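Long-range contact in Pab-dependent poly(a)-specific ribonuclease subunit PAN2 (PDB 4CZW), which shortens the poly(A) tails of messenger RNA as the catalytic, exonucleolytic subunit of the Pan2-Pan3 deadenylation complex: residues Gln69-Thr73 / Thr152-Ser156. Residues are numbered along the deposited sequence; the frame is centred on the assembly and turned at random.
With ZN (zinc ion), chain B.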
# COMPACT_ATOMS: atom_id res chain seq x y z
N GLN A 69 2.77 -5.72 10.68
CA GLN A 69 2.95 -6.83 11.61
C GLN A 69 2.79 -8.17 10.91
O GLN A 69 3.36 -9.18 11.33
CB GLN A 69 1.97 -6.74 12.78
CG GLN A 69 2.12 -5.50 13.65
CD GLN A 69 3.41 -5.48 14.44
OE1 GLN A 69 4.05 -6.52 14.64
NE2 GLN A 69 3.80 -4.30 14.91
N HIS A 70 2.02 -8.18 9.83
CA HIS A 70 1.82 -9.40 9.04
C HIS A 70 2.91 -9.58 7.99
O HIS A 70 3.44 -10.68 7.82
CB HIS A 70 0.45 -9.39 8.36
CG HIS A 70 0.28 -10.50 7.36
ND1 HIS A 70 0.08 -11.81 7.73
CD2 HIS A 70 0.30 -10.49 6.01
CE1 HIS A 70 -0.03 -12.56 6.65
NE2 HIS A 70 0.10 -11.78 5.59
N ALA A 71 3.23 -8.50 7.28
CA ALA A 71 4.23 -8.54 6.22
C ALA A 71 5.61 -8.93 6.76
O ALA A 71 6.43 -9.50 6.04
CB ALA A 71 4.31 -7.20 5.52
N ALA A 72 5.85 -8.64 8.03
CA ALA A 72 7.13 -8.92 8.66
C ALA A 72 7.27 -10.38 9.08
O ALA A 72 8.32 -10.79 9.58
CB ALA A 72 7.34 -8.00 9.85
N THR A 73 6.22 -11.16 8.88
CA THR A 73 6.25 -12.58 9.24
C THR A 73 6.87 -13.41 8.12
O THR A 73 7.39 -12.86 7.15
CB THR A 73 4.84 -13.13 9.55
OG1 THR A 73 4.06 -13.17 8.34
CG2 THR A 73 4.14 -12.26 10.58
N THR A 152 -1.37 -16.46 9.47
CA THR A 152 -0.16 -16.70 10.24
C THR A 152 -0.04 -15.67 11.36
O THR A 152 -0.37 -14.50 11.16
CB THR A 152 1.10 -16.66 9.34
OG1 THR A 152 2.28 -16.72 10.16
CG2 THR A 152 1.13 -15.39 8.51
N PRO A 153 0.41 -16.11 12.54
CA PRO A 153 0.54 -15.22 13.71
C PRO A 153 1.40 -13.99 13.43
O PRO A 153 2.55 -14.14 13.02
CB PRO A 153 1.20 -16.12 14.76
CG PRO A 153 0.80 -17.50 14.37
CD PRO A 153 0.76 -17.50 12.87
N PRO A 154 0.85 -12.79 13.64
CA PRO A 154 1.58 -11.54 13.43
C PRO A 154 2.76 -11.41 14.39
O PRO A 154 2.78 -12.07 15.43
CB PRO A 154 0.53 -10.46 13.70
CG PRO A 154 -0.47 -11.12 14.59
CD PRO A 154 -0.52 -12.55 14.14
N ILE A 155 3.73 -10.57 14.03
CA ILE A 155 4.93 -10.38 14.84
C ILE A 155 4.58 -9.87 16.24
O ILE A 155 5.16 -10.30 17.23
CB ILE A 155 5.91 -9.41 14.17
CG1 ILE A 155 6.33 -9.94 12.80
CG2 ILE A 155 7.14 -9.19 15.04
CD1 ILE A 155 7.07 -11.26 12.85
N SER A 156 3.62 -8.94 16.30
CA SER A 156 3.24 -8.35 17.58
C SER A 156 1.81 -7.83 17.59
O SER A 156 1.37 -7.16 16.65
CB SER A 156 4.21 -7.22 17.94
OG SER A 156 3.86 -6.64 19.18
ZN ZN B . 0.91 -12.39 3.83
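With its CG anti to the backbone N (chi1 170°), His70 swings its imidazole out to meet the CG2 methyl of Thr152, while Gln69, bent at chi2 (-68°), curls its amide alongside the backbone of Ser156. The contact sets the end of helix 61-71, in the ubiquitin-protease-like domain of Pan2, predicted to be catalytically inactive, against the loop between helices 130-149 and 158-163, at a zinc site of three cysteines and one histidine. His70 NE2 binds the zinc ion at 2.0 Å, and Cys75, Cys80 and Cys83 complete the site. The Thr152 methyl lies obliquely off the ring, its CG2 3.6 Å from His70 CE1, and the two side chains cross at about a right angle. One hydrogen bond joins the backbones: Ile155 N reaches Gln69 O at 3.1 Å with a nearly straight N-H...O angle of 174°. Around it, Ile155 CG1 packs 3.7 Å from Ala72 CB. Gln69 OE1 lies 3.4 Å from Ser156 CB, and its NE2 hydrogen-bonds to Asn65 OD1. Cutting Gln69 back to an alanine removes the whole amide, which is likely to open a gap beside Ser156 and leave Asn65 OD1 without this donor. At the helix end His70 O accepts from both the N and the OG1 of Thr73; the hydroxyl bond, OG1 to O, measures 2.6 Å and lies in the carbonyl plane, and the methyl of the same side chain, Thr73 CG2, rests 3.5 Å from Pro153 O.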